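Putative periplasmic protein ydgH (Salmonella enterica subsp. enterica serovar Typhimurium, PDB 4EVU) is of unknown function, a putative periplasmic and possibly secreted protein whose C-terminal domain, the part in this chain, belongs to the YdgH/BhsA/McbA-like (DUF1471) family. Local coordinates at residues 38-43 / 49-54. Sequence-based numbering, arbitrary orientation.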
loop_
_atom_site.group_PDB
_atom_site.type_symbol
_atom_site.label_atom_id
_atom_site.label_comp_id
_atom_site.label_asym_id
_atom_site.label_seq_id
_atom_site.Cartn_x
_atom_site.Cartn_y
_atom_site.Cartn_z
ATOM N N GLN B 38 -1.726 2.993 9.896
ATOM C CA GLN B 38 -3.126 3.161 10.269
ATOM C C GLN B 38 -3.821 1.817 10.389
ATOM O O GLN B 38 -4.581 1.609 11.327
ATOM C CB GLN B 38 -3.884 4.061 9.284
ATOM C CG GLN B 38 -3.371 5.517 9.278
ATOM C CD GLN B 38 -3.555 6.216 10.606
ATOM O OE1 GLN B 38 -4.547 6.001 11.285
ATOM N NE2 GLN B 38 -2.588 7.033 10.992
ATOM N N VAL B 39 -3.570 0.910 9.457
ATOM C CA VAL B 39 -4.149 -0.428 9.548
ATOM C C VAL B 39 -3.640 -1.166 10.799
ATOM O O VAL B 39 -4.421 -1.719 11.573
ATOM C CB VAL B 39 -3.878 -1.245 8.276
ATOM C CG1 VAL B 39 -4.455 -2.651 8.413
ATOM C CG2 VAL B 39 -4.488 -0.548 7.031
ATOM N N ALA B 40 -2.334 -1.103 11.041
ATOM C CA ALA B 40 -1.714 -1.786 12.197
ATOM C C ALA B 40 -2.308 -1.264 13.505
ATOM O O ALA B 40 -2.541 -2.034 14.426
ATOM C CB ALA B 40 -0.200 -1.602 12.169
ATOM N N LYS B 41 -2.505 0.054 13.597
ATOM C CA LYS B 41 -3.082 0.688 14.795
ATOM C C LYS B 41 -4.500 0.156 15.054
ATOM O O LYS B 41 -4.856 -0.185 16.199
ATOM C CB LYS B 41 -3.069 2.236 14.699
ATOM C CG LYS B 41 -3.782 2.944 15.853
ATOM C CD LYS B 41 -3.872 4.446 15.652
ATOM C CE LYS B 41 -2.512 5.057 15.570
ATOM N NZ LYS B 41 -2.599 6.526 15.563
ATOM N N ARG B 42 -5.301 0.059 14.015
ATOM C CA ARG B 42 -6.662 -0.420 14.159
ATOM C C ARG B 42 -6.689 -1.897 14.492
ATOM O O ARG B 42 -7.555 -2.358 15.249
ATOM C CB ARG B 42 -7.463 -0.128 12.900
ATOM C CG ARG B 42 -7.811 1.370 12.744
ATOM C CD ARG B 42 -8.182 1.727 11.334
ATOM N NE ARG B 42 -8.539 3.128 11.100
ATOM C CZ ARG B 42 -9.779 3.613 11.094
ATOM N NH1 ARG B 42 -10.826 2.854 11.425
ATOM N NH2 ARG B 42 -9.965 4.898 10.811
ATOM N N ALA B 43 -5.741 -2.629 13.937
ATOM C CA ALA B 43 -5.593 -4.042 14.249
ATOM C C ALA B 43 -5.241 -4.217 15.726
ATOM O O ALA B 43 -5.783 -5.066 16.434
ATOM C CB ALA B 43 -4.495 -4.675 13.339
ATOM N N LYS B 49 -2.685 -9.722 16.367
ATOM C CA LYS B 49 -1.230 -9.763 16.217
ATOM C C LYS B 49 -0.802 -9.638 14.748
ATOM O O LYS B 49 0.332 -9.245 14.476
ATOM C CB LYS B 49 -0.695 -11.068 16.816
ATOM C CG LYS B 49 -0.983 -11.246 18.310
ATOM C CD LYS B 49 0.047 -10.557 19.172
ATOM C CE LYS B 49 0.201 -11.221 20.549
ATOM N NZ LYS B 49 1.209 -10.542 21.432
ATOM N N TYR B 50 -1.702 -9.924 13.802
ATOM C CA TYR B 50 -1.385 -9.897 12.386
ATOM C C TYR B 50 -2.582 -9.354 11.633
ATOM O O TYR B 50 -3.717 -9.480 12.100
ATOM C CB TYR B 50 -1.079 -11.278 11.810
ATOM C CG TYR B 50 -0.092 -12.057 12.618
ATOM C CD1 TYR B 50 1.274 -11.838 12.469
ATOM C CD2 TYR B 50 -0.515 -12.932 13.601
ATOM C CE1 TYR B 50 2.207 -12.532 13.257
ATOM C CE2 TYR B 50 0.380 -13.615 14.379
ATOM C CZ TYR B 50 1.733 -13.420 14.223
ATOM O OH TYR B 50 2.594 -14.158 15.051
ATOM N N TYR B 51 -2.324 -8.815 10.444
ATOM C CA TYR B 51 -3.394 -8.452 9.526
ATOM C C TYR B 51 -2.997 -8.790 8.094
ATOM O O TYR B 51 -1.825 -8.906 7.788
ATOM C CB TYR B 51 -3.783 -6.965 9.657
ATOM C CG TYR B 51 -2.698 -6.037 9.221
ATOM C CD1 TYR B 51 -2.583 -5.636 7.908
ATOM C CD2 TYR B 51 -1.775 -5.558 10.142
ATOM C CE1 TYR B 51 -1.573 -4.769 7.488
ATOM C CE2 TYR B 51 -0.757 -4.705 9.722
ATOM C CZ TYR B 51 -0.677 -4.307 8.395
ATOM O OH TYR B 51 0.347 -3.474 7.994
ATOM N N HIS B 52 -3.998 -8.893 7.229
ATOM C CA HIS B 52 -3.789 -9.101 5.815
ATOM C C HIS B 52 -4.783 -8.238 5.057
ATOM O O HIS B 52 -5.997 -8.338 5.247
ATOM C CB HIS B 52 -3.989 -10.557 5.408
ATOM C CG HIS B 52 -3.821 -10.790 3.960
ATOM N ND1 HIS B 52 -2.632 -10.577 3.299
ATOM C CD2 HIS B 52 -4.730 -11.126 3.021
ATOM C CE1 HIS B 52 -2.824 -10.793 2.007
ATOM N NE2 HIS B 52 -4.079 -11.149 1.818
ATOM N N ILE B 53 -4.252 -7.317 4.231
ATOM C CA ILE B 53 -5.099 -6.447 3.443
ATOM C C ILE B 53 -5.851 -7.261 2.384
ATOM O O ILE B 53 -5.263 -8.033 1.653
ATOM C CB ILE B 53 -4.297 -5.258 2.805
ATOM C CG1 ILE B 53 -3.644 -4.351 3.926
ATOM C CG2 ILE B 53 -5.179 -4.474 1.817
ATOM C CD1 ILE B 53 -3.067 -3.044 3.545
ATOM N N THR B 54 -7.171 -7.110 2.379
ATOM C CA THR B 54 -8.058 -7.813 1.453
ATOM C C THR B 54 -8.608 -6.954 0.327
ATOM O O THR B 54 -8.886 -7.476 -0.759
ATOM C CB THR B 54 -9.213 -8.443 2.236
ATOM O OG1 THR B 54 -9.770 -7.463 3.115
ATOM C CG2 THR B 54 -8.673 -9.613 3.086
#
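Tyr51 is the residue of strand 50-57 that meets Val39, Ala40 and Ala43 of helix 32-45, which packs on one face of the mixed sheet in this YdgH/BhsA/McbA-like domain. The axes of segments 38-43 and 50-54 approach to 8.8 Å with 133° between their N-to-C directions, an oblique, roughly antiparallel crossing. Along 49-54, Lys49 and Tyr50 come first, both opposite Tyr71 in a classic beta bulge, and their CB atoms point away from the helix. Tyr51 then turns inward. Its chi1 of 67° holds CG between backbone N and carbonyl carbon, a rotation that sets the CD1/CE1 side of the ring against Val39 and the CD2/CE2 side near the alanines. One ring face receives a CH-pi contact, Val39 CG1 standing 3.8 Å from the Tyr51 centroid, 20° off the normal. Both alanines approach obliquely: Ala40 CA lies 3.9 Å from Tyr51 CE2. Ala43 CB is 4.3 Å from Tyr51 CD2. No hydrogen bond joins the segments; the close contacts across the 202 Å² interface are all between carbon atoms. His52 points away again, its ND1 bonded to Leu9 O. Ile53 touches Ile66 of the neighbouring strand, which Val39 also contacts, and Met32 of the second subunit, while its CD1 ends 4.5 Å from Val39 CG2.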